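Local atomic coordinates of DNA ligase (Aquifex aeolicus, PDB entry 3QWU), a protein that probably joins nucleic acid strands as an ATP-dependent ligase, and binds adenosine and calcium. Residues A[78-83]-A[227-232]. Sequence-based numbering, arbitrary orientation.
Sequences EEKVDG and RAKYIT. With CA (calcium ion), chain D; ADN (adenosine), chain C.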
ATOM      1  N   GLU A  78     -28.615  -4.383  10.444  1.00 34.55           N
ATOM      2  CA  GLU A  78     -28.365  -5.830  10.378  1.00 35.75           C
ATOM      3  C   GLU A  78     -26.887  -6.154  10.648  1.00 34.36           C
ATOM      4  O   GLU A  78     -26.038  -5.351  10.352  1.00 34.10           O
ATOM      5  CB  GLU A  78     -28.706  -6.370   8.988  1.00 35.58           C
ATOM      6  CG  GLU A  78     -30.149  -6.345   8.721  1.00 40.06           C
ATOM      7  CD  GLU A  78     -30.511  -7.003   7.404  1.00 43.24           C
ATOM      8  OE1 GLU A  78     -29.648  -7.148   6.506  1.00 45.13           O
ATOM      9  OE2 GLU A  78     -31.676  -7.396   7.298  1.00 45.83           O
ATOM     10  N   GLU A  79     -26.600  -7.344  11.177  1.00 33.87           N
ATOM     11  CA  GLU A  79     -25.229  -7.762  11.395  1.00 33.16           C
ATOM     12  C   GLU A  79     -24.580  -8.085  10.053  1.00 32.50           C
ATOM     13  O   GLU A  79     -25.183  -8.730   9.204  1.00 31.10           O
ATOM     14  CB  GLU A  79     -25.109  -8.989  12.295  1.00 32.84           C
ATOM     15  CG  GLU A  79     -23.612  -9.429  12.437  1.00 32.82           C
ATOM     16  CD  GLU A  79     -23.394 -10.729  13.231  1.00 31.68           C
ATOM     17  OE1 GLU A  79     -24.391 -11.346  13.626  1.00 31.80           O
ATOM     18  OE2 GLU A  79     -22.229 -11.127  13.460  1.00 28.12           O
ATOM     19  N   LYS A  80     -23.353  -7.603   9.897  1.00 31.91           N
ATOM     20  CA  LYS A  80     -22.532  -7.924   8.775  1.00 32.12           C
ATOM     21  C   LYS A  80     -21.658  -9.144   9.183  1.00 32.23           C
ATOM     22  O   LYS A  80     -20.829  -9.108  10.112  1.00 31.35           O
ATOM     23  CB  LYS A  80     -21.672  -6.709   8.348  1.00 32.83           C
ATOM     24  CG  LYS A  80     -21.121  -6.923   6.942  1.00 36.10           C
ATOM     25  CD  LYS A  80     -20.117  -5.918   6.445  1.00 40.31           C
ATOM     26  CE  LYS A  80     -19.332  -6.522   5.178  1.00 43.66           C
ATOM     27  NZ  LYS A  80     -19.017  -8.077   5.219  1.00 47.66           N
ATOM     28  N   VAL A  81     -21.922 -10.262   8.541  1.00 32.76           N
ATOM     29  CA  VAL A  81     -21.282 -11.519   8.906  1.00 32.34           C
ATOM     30  C   VAL A  81     -20.093 -11.689   7.958  1.00 32.06           C
ATOM     31  O   VAL A  81     -20.192 -11.503   6.734  1.00 31.07           O
ATOM     32  CB  VAL A  81     -22.266 -12.729   8.779  1.00 32.00           C
ATOM     33  CG1 VAL A  81     -21.493 -14.039   8.878  1.00 31.94           C
ATOM     34  CG2 VAL A  81     -23.331 -12.678   9.841  1.00 30.83           C
ATOM     35  N   ASP A  82     -18.969 -12.034   8.544  1.00 32.76           N
ATOM     36  CA  ASP A  82     -17.722 -12.136   7.823  1.00 33.55           C
ATOM     37  C   ASP A  82     -17.554 -13.552   7.274  1.00 32.39           C
ATOM     38  O   ASP A  82     -17.103 -14.460   7.961  1.00 30.98           O
ATOM     39  CB  ASP A  82     -16.570 -11.752   8.729  1.00 34.61           C
ATOM     40  CG  ASP A  82     -15.239 -11.675   7.977  1.00 40.26           C
ATOM     41  OD1 ASP A  82     -15.214 -11.522   6.728  1.00 44.35           O
ATOM     42  OD2 ASP A  82     -14.189 -11.737   8.640  1.00 50.97           O
ATOM     43  N   GLY A  83     -17.948 -13.721   6.019  1.00 31.98           N
ATOM     44  CA  GLY A  83     -17.812 -14.995   5.327  1.00 31.35           C
ATOM     45  C   GLY A  83     -17.693 -14.644   3.855  1.00 31.65           C
ATOM     46  O   GLY A  83     -17.028 -13.677   3.508  1.00 31.05           O
ATOM     47  N   ARG A 227     -28.260   1.443   0.944  1.00 40.86           N
ATOM     48  CA  ARG A 227     -27.474   0.675   1.896  1.00 39.53           C
ATOM     49  C   ARG A 227     -26.137   1.317   2.202  1.00 38.07           C
ATOM     50  O   ARG A 227     -25.575   2.055   1.376  1.00 36.88           O
ATOM     51  CB  ARG A 227     -27.193  -0.703   1.316  1.00 39.55           C
ATOM     52  CG  ARG A 227     -28.358  -1.611   1.352  1.00 39.93           C
ATOM     53  CD  ARG A 227     -28.906  -1.960  -0.029  1.00 40.87           C
ATOM     54  NE  ARG A 227     -30.160  -2.633   0.248  1.00 44.78           N
ATOM     55  CZ  ARG A 227     -30.262  -3.900   0.658  1.00 47.49           C
ATOM     56  NH1 ARG A 227     -29.185  -4.699   0.736  1.00 47.98           N
ATOM     57  NH2 ARG A 227     -31.461  -4.383   0.957  1.00 48.04           N
ATOM     58  N   ALA A 228     -25.620   0.987   3.384  1.00 37.07           N
ATOM     59  CA  ALA A 228     -24.280   1.427   3.825  1.00 36.50           C
ATOM     60  C   ALA A 228     -23.762   0.524   4.910  1.00 35.83           C
ATOM     61  O   ALA A 228     -24.515   0.032   5.702  1.00 36.50           O
ATOM     62  CB  ALA A 228     -24.296   2.862   4.301  1.00 36.89           C
ATOM     63  N   LYS A 229     -22.455   0.307   4.958  1.00 36.11           N
ATOM     64  CA  LYS A 229     -21.884  -0.601   5.951  1.00 35.37           C
ATOM     65  C   LYS A 229     -20.824   0.099   6.805  1.00 34.67           C
ATOM     66  O   LYS A 229     -20.161   1.060   6.356  1.00 36.67           O
ATOM     67  CB  LYS A 229     -21.287  -1.834   5.280  1.00 34.80           C
ATOM     68  CG  LYS A 229     -20.139  -1.554   4.299  1.00 37.84           C
ATOM     69  CD  LYS A 229     -19.522  -2.915   3.810  1.00 40.41           C
ATOM     70  CE  LYS A 229     -19.091  -2.894   2.338  1.00 42.71           C
ATOM     71  NZ  LYS A 229     -17.837  -2.159   2.014  1.00 40.92           N
ATOM     72  N   TYR A 230     -20.671  -0.381   8.022  1.00 32.15           N
ATOM     73  CA  TYR A 230     -19.675   0.142   8.923  1.00 31.47           C
ATOM     74  C   TYR A 230     -19.019  -1.041   9.637  1.00 31.23           C
ATOM     75  O   TYR A 230     -19.726  -1.979  10.059  1.00 29.50           O
ATOM     76  CB  TYR A 230     -20.329   1.115   9.892  1.00 31.41           C
ATOM     77  CG  TYR A 230     -19.393   1.671  10.889  1.00 31.27           C
ATOM     78  CD1 TYR A 230     -19.241   1.078  12.148  1.00 31.13           C
ATOM     79  CD2 TYR A 230     -18.630   2.813  10.588  1.00 32.05           C
ATOM     80  CE1 TYR A 230     -18.332   1.625  13.104  1.00 32.26           C
ATOM     81  CE2 TYR A 230     -17.731   3.362  11.494  1.00 30.88           C
ATOM     82  CZ  TYR A 230     -17.567   2.768  12.759  1.00 33.29           C
ATOM     83  OH  TYR A 230     -16.639   3.323  13.635  1.00 33.84           O
ATOM     84  N   ILE A 231     -17.670  -0.989   9.740  1.00 30.53           N
ATOM     85  CA  ILE A 231     -16.826  -2.098  10.235  1.00 30.13           C
ATOM     86  C   ILE A 231     -16.238  -1.744  11.622  1.00 29.31           C
ATOM     87  O   ILE A 231     -15.898  -0.592  11.909  1.00 28.74           O
ATOM     88  CB  ILE A 231     -15.698  -2.398   9.207  1.00 29.92           C
ATOM     89  CG1 ILE A 231     -16.317  -2.398   7.772  1.00 35.52           C
ATOM     90  CG2 ILE A 231     -14.923  -3.735   9.478  1.00 28.93           C
ATOM     91  CD1 ILE A 231     -17.178  -3.651   7.232  1.00 31.90           C
ATOM     92  N   THR A 232     -16.148  -2.733  12.492  1.00 28.64           N
ATOM     93  CA  THR A 232     -15.529  -2.531  13.799  1.00 28.62           C
ATOM     94  C   THR A 232     -14.014  -2.408  13.649  1.00 29.43           C
ATOM     95  O   THR A 232     -13.427  -2.861  12.665  1.00 28.52           O
ATOM     96  CB  THR A 232     -15.839  -3.683  14.733  1.00 29.19           C
ATOM     97  OG1 THR A 232     -15.343  -4.923  14.166  1.00 24.78           O
ATOM     98  CG2 THR A 232     -17.388  -3.767  15.001  1.00 29.20           C
TER
HETATM   99 CA    CA D 601     -12.530  -9.767   8.944  1.00 84.06          CA
HETATM  100  O5' ADN C 501     -20.303  -5.786   0.372  1.00 52.75           O
HETATM  101  C5' ADN C 501     -20.723  -6.193   1.675  1.00 45.58           C
HETATM  102  C4' ADN C 501     -20.667  -7.712   1.777  1.00 45.03           C
HETATM  103  O4' ADN C 501     -20.896  -8.166   3.147  1.00 43.57           O
HETATM  104  C3' ADN C 501     -21.760  -8.353   0.933  1.00 44.17           C
HETATM  105  O3' ADN C 501     -21.393  -8.634  -0.415  1.00 45.67           O
HETATM  106  C2' ADN C 501     -22.134  -9.611   1.710  1.00 42.47           C
HETATM  107  O2' ADN C 501     -21.530 -10.758   1.137  1.00 41.05           O
HETATM  108  C1' ADN C 501     -21.623  -9.411   3.135  1.00 41.97           C
HETATM  109  N9  ADN C 501     -22.689  -9.324   4.147  1.00 40.32           N
HETATM  110  C8  ADN C 501     -22.607  -9.893   5.372  1.00 41.58           C
HETATM  111  N7  ADN C 501     -23.713  -9.661   6.119  1.00 38.64           N
HETATM  112  C5  ADN C 501     -24.509  -8.885   5.338  1.00 37.66           C
HETATM  113  C6  ADN C 501     -25.813  -8.244   5.531  1.00 39.30           C
HETATM  114  N6  ADN C 501     -26.442  -8.440   6.724  1.00 37.84           N
HETATM  115  N1  ADN C 501     -26.354  -7.540   4.489  1.00 40.76           N
HETATM  116  C2  ADN C 501     -25.668  -7.377   3.321  1.00 40.06           C
HETATM  117  N3  ADN C 501     -24.436  -7.917   3.093  1.00 37.59           N
HETATM  118  C4  ADN C 501     -23.842  -8.672   4.044  1.00 38.96           C
HETATM  119  O   HOH W   1     -12.780 -10.180   6.645  1.00 46.79           O
HETATM  120  O   HOH W   2     -13.217  -7.909   7.895  1.00 40.16           O
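With CG anti to the backbone N (chi1 -164°) and a bend only at its last torsion (chi4 -36°), Lys80 sends an otherwise extended chain toward Lys229 and Ile231; Lys229, its CG wedged between backbone N and carbonyl carbon (chi1 61°), brings CD up to meet it. The sequence Lys80-Val81-Asp82-Gly83 matches the KxDG signature (motif I) of the nucleotidyltransferase fold shared by covalent ligases, whose motif lysine takes up AMP in related enzymes, a role Lys80 probably shares. Strands 75-80 and 227-231 are not sheet neighbours: strand 215-220 pairs with both, and the contact spans it through side chains alone. Lys80 CE lies 3.9 Å from Lys229 CD, while the methyl CD1 of Ile231 packs 3.8 Å from Lys80 CD, so the aliphatic part of Lys80 rests against carbon on two residues. Its polar end is gripped by a salt bridge to Glu214 and by a hydrogen bond from NZ to O4' of the adenosine ribose, 2.8 Å long. Without the long chain, as with an alanine here, Glu214 and O4' would probably lose their shared partner and a gap would open beside Lys229 and Ile231. Lys229 CE comes within 3.7 Å of adenosine O5', while its NZ turns away from Lys80. At the other end of the nucleoside, N6 donates to the carbonyl O of Glu79 (2.8 Å) and weakly to Glu78 OE1 (3.5 Å), an oxygen that also forms a salt bridge with Lys219. Asp82 splits its carboxylate: OD2 binds calcium at 2.6 Å, alongside Glu143 and Asp239, and OD1 accepts a hydrogen bond from a water on the same ion.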